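Local coordinates for class II aldolase/adducin N-terminal domain-containing protein (Thermoplasma acidophilum, PDB 3M4R) that binds zinc in its class II aldolase/adducin-type domain, the N-terminal part of a longer protein that is probably an oxidoreductase of the short-chain dehydrogenase family, at residues S131-I136 / N206-A211. Residues are numbered along the deposited sequence; the frame is centred on the assembly and turned at random.
Sequences SHADAI and NIVSRA. With ZN (zinc ion), chain B.
I136 and V208 meet with their side chains crossed at about a right angle, I136 CG1 lying 4.0 Å from V208 CG2, in the class II aldolase/adducin domain, where the start of helix 134-140 packs on helix 197-215. The isoleucine works with two of its carbons. Its CG1 goes to the valine, while CD1 reaches further and touches both I207 and A211, one helical turn apart: CD1 to I207 CG2 measures 4.0 Å and CD1 to A211 CB 3.9 Å. Torsions account for this reach: with CG1 anti to the carbonyl carbon (chi1 -72°) and chi2 at -67°, the chain folds its end nearer the partner helix than the CB direction alone would suggest.

V208 turns both methyls to the N-terminal end of the short helix. Its CG2 is shared, touching A133 CB at 3.8 Å as well as the isoleucine; chi1 of 171° sets CG1 anti to the backbone N and leaves CG2 beside it. A133 occupies the N-cap position, and L33 lies against both A133 and V208. Further along, two small residues let the backbones approach: A135 CA is 5.7 Å from A211 CA, and A135 CB is 4.0 Å from A211 CB. L153 of helix 146-153 flanks I136 and A211.

The six residues that meet here are all buried and every side-chain pairing is apolar; this hydrophobic seam joins the two helices behind the metal site, with the side chain of I136 about 7 Å from that of H188. S131 hydrogen-bonds through OG to H204 of the long helix, and the following residue, H132, joins E116, H130 and H188 around zinc, its NE2 binding the metal at 2.1 Å.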
ATOM      1  N   SER A 131      -4.867  -3.197  -0.437  1.00 24.80           N
ATOM      2  CA  SER A 131      -6.318  -3.319  -0.493  1.00 25.56           C
ATOM      3  C   SER A 131      -6.877  -4.157   0.665  1.00 25.40           C
ATOM      4  O   SER A 131      -6.166  -4.881   1.343  1.00 25.47           O
ATOM      5  CB  SER A 131      -6.743  -3.957  -1.814  1.00 25.46           C
ATOM      6  OG  SER A 131      -6.567  -5.368  -1.772  1.00 27.56           O
ATOM      7  N   HIS A 132      -8.179  -4.072   0.845  1.00 25.76           N
ATOM      8  CA  HIS A 132      -8.886  -4.919   1.772  1.00 26.00           C
ATOM      9  C   HIS A 132      -9.731  -5.897   0.933  1.00 25.66           C
ATOM     10  O   HIS A 132     -10.919  -6.065   1.162  1.00 26.54           O
ATOM     11  CB  HIS A 132      -9.742  -4.080   2.723  1.00 25.64           C
ATOM     12  CG  HIS A 132      -8.949  -3.121   3.564  1.00 27.87           C
ATOM     13  ND1 HIS A 132      -9.544  -2.080   4.240  1.00 28.78           N
ATOM     14  CD2 HIS A 132      -7.615  -3.030   3.826  1.00 25.59           C
ATOM     15  CE1 HIS A 132      -8.616  -1.386   4.882  1.00 31.10           C
ATOM     16  NE2 HIS A 132      -7.441  -1.948   4.659  1.00 27.18           N
ATOM     17  N   ALA A 133      -9.089  -6.532  -0.045  1.00 25.38           N
ATOM     18  CA  ALA A 133      -9.777  -7.365  -1.042  1.00 25.14           C
ATOM     19  C   ALA A 133     -10.661  -8.395  -0.359  1.00 25.78           C
ATOM     20  O   ALA A 133     -10.188  -9.135   0.502  1.00 25.13           O
ATOM     21  CB  ALA A 133      -8.764  -8.055  -1.920  1.00 24.38           C
ATOM     22  N   ASP A 134     -11.940  -8.415  -0.730  1.00 25.98           N
ATOM     23  CA  ASP A 134     -12.903  -9.367  -0.171  1.00 26.79           C
ATOM     24  C   ASP A 134     -12.446 -10.854  -0.169  1.00 25.34           C
ATOM     25  O   ASP A 134     -12.542 -11.519   0.848  1.00 25.15           O
ATOM     26  CB  ASP A 134     -14.251  -9.243  -0.889  1.00 27.31           C
ATOM     27  CG  ASP A 134     -15.323 -10.070  -0.221  1.00 30.77           C
ATOM     28  OD1 ASP A 134     -15.641  -9.729   0.946  1.00 34.72           O
ATOM     29  OD2 ASP A 134     -15.817 -11.065  -0.840  1.00 34.76           O
ATOM     30  N   ALA A 135     -11.964 -11.358  -1.296  1.00 24.60           N
ATOM     31  CA  ALA A 135     -11.484 -12.733  -1.376  1.00 24.67           C
ATOM     32  C   ALA A 135     -10.271 -12.996  -0.458  1.00 24.44           C
ATOM     33  O   ALA A 135     -10.054 -14.122  -0.012  1.00 24.38           O
ATOM     34  CB  ALA A 135     -11.141 -13.104  -2.825  1.00 24.37           C
ATOM     35  N   ILE A 136      -9.485 -11.972  -0.170  1.00 23.90           N
ATOM     36  CA  ILE A 136      -8.367 -12.137   0.769  1.00 23.96           C
ATOM     37  C   ILE A 136      -8.892 -12.238   2.202  1.00 24.03           C
ATOM     38  O   ILE A 136      -8.376 -13.028   3.011  1.00 25.12           O
ATOM     39  CB  ILE A 136      -7.346 -11.018   0.635  1.00 23.24           C
ATOM     40  CG1 ILE A 136      -6.551 -11.182  -0.674  1.00 23.47           C
ATOM     41  CG2 ILE A 136      -6.416 -10.982   1.846  1.00 23.84           C
ATOM     42  CD1 ILE A 136      -5.612 -12.420  -0.766  1.00 24.04           C
ATOM     43  N   ASN A 206      -2.905 -11.119  -9.531  1.00 28.48           N
ATOM     44  CA  ASN A 206      -2.518 -12.540  -9.520  1.00 28.17           C
ATOM     45  C   ASN A 206      -2.837 -13.174  -8.176  1.00 27.07           C
ATOM     46  O   ASN A 206      -3.488 -14.210  -8.130  1.00 26.76           O
ATOM     47  CB  ASN A 206      -1.032 -12.693  -9.898  1.00 28.92           C
ATOM     48  CG  ASN A 206      -0.823 -12.666 -11.409  1.00 32.28           C
ATOM     49  OD1 ASN A 206      -1.659 -13.205 -12.152  1.00 37.69           O
ATOM     50  ND2 ASN A 206       0.278 -12.079 -11.875  1.00 32.21           N
ATOM     51  N   ILE A 207      -2.496 -12.496  -7.083  1.00 25.94           N
ATOM     52  CA  ILE A 207      -2.745 -13.040  -5.745  1.00 24.88           C
ATOM     53  C   ILE A 207      -4.216 -13.076  -5.373  1.00 25.01           C
ATOM     54  O   ILE A 207      -4.720 -14.105  -4.879  1.00 26.27           O
ATOM     55  CB  ILE A 207      -1.970 -12.290  -4.671  1.00 24.98           C
ATOM     56  CG1 ILE A 207      -0.471 -12.630  -4.785  1.00 24.67           C
ATOM     57  CG2 ILE A 207      -2.512 -12.613  -3.274  1.00 23.98           C
ATOM     58  CD1 ILE A 207       0.418 -11.541  -4.188  1.00 21.55           C
ATOM     59  N   VAL A 208      -4.941 -12.004  -5.639  1.00 24.38           N
ATOM     60  CA  VAL A 208      -6.336 -11.972  -5.234  1.00 24.36           C
ATOM     61  C   VAL A 208      -7.124 -12.986  -6.069  1.00 24.88           C
ATOM     62  O   VAL A 208      -7.972 -13.686  -5.544  1.00 23.44           O
ATOM     63  CB  VAL A 208      -6.951 -10.572  -5.379  1.00 24.38           C
ATOM     64  CG1 VAL A 208      -8.438 -10.615  -5.172  1.00 24.04           C
ATOM     65  CG2 VAL A 208      -6.275  -9.582  -4.366  1.00 24.61           C
ATOM     66  N   SER A 209      -6.813 -13.063  -7.361  1.00 26.03           N
ATOM     67  CA  SER A 209      -7.556 -13.916  -8.276  1.00 27.48           C
ATOM     68  C   SER A 209      -7.321 -15.381  -7.918  1.00 27.18           C
ATOM     69  O   SER A 209      -8.232 -16.185  -8.036  1.00 28.22           O
ATOM     70  CB  SER A 209      -7.255 -13.587  -9.752  1.00 27.79           C
ATOM     71  OG  SER A 209      -6.011 -14.101 -10.197  1.00 31.25           O
ATOM     72  N   ARG A 210      -6.128 -15.699  -7.420  1.00 27.22           N
ATOM     73  CA  ARG A 210      -5.843 -17.013  -6.852  1.00 27.72           C
ATOM     74  C   ARG A 210      -6.656 -17.306  -5.587  1.00 27.83           C
ATOM     75  O   ARG A 210      -7.157 -18.434  -5.406  1.00 27.56           O
ATOM     76  CB  ARG A 210      -4.343 -17.224  -6.613  1.00 27.41           C
ATOM     77  CG  ARG A 210      -3.546 -17.240  -7.914  1.00 29.79           C
ATOM     78  CD  ARG A 210      -2.031 -17.197  -7.715  1.00 32.49           C
ATOM     79  NE  ARG A 210      -1.511 -18.531  -7.430  1.00 35.17           N
ATOM     80  CZ  ARG A 210      -0.228 -18.883  -7.505  1.00 37.32           C
ATOM     81  NH1 ARG A 210       0.136 -20.122  -7.212  1.00 35.28           N
ATOM     82  NH2 ARG A 210       0.704 -17.995  -7.851  1.00 40.36           N
ATOM     83  N   ALA A 211      -6.816 -16.306  -4.741  1.00 27.85           N
ATOM     84  CA  ALA A 211      -7.682 -16.406  -3.575  1.00 28.72           C
ATOM     85  C   ALA A 211      -9.120 -16.666  -4.009  1.00 29.52           C
ATOM     86  O   ALA A 211      -9.785 -17.542  -3.466  1.00 28.81           O
ATOM     87  CB  ALA A 211      -7.627 -15.107  -2.741  1.00 28.10           C
TER
HETATM   88 ZN    ZN B 220      -5.614  -1.501   5.681  1.00 37.37          ZN
HETATM   89  O   HOH W   1      -6.821  -0.945   7.206  1.00 21.59           O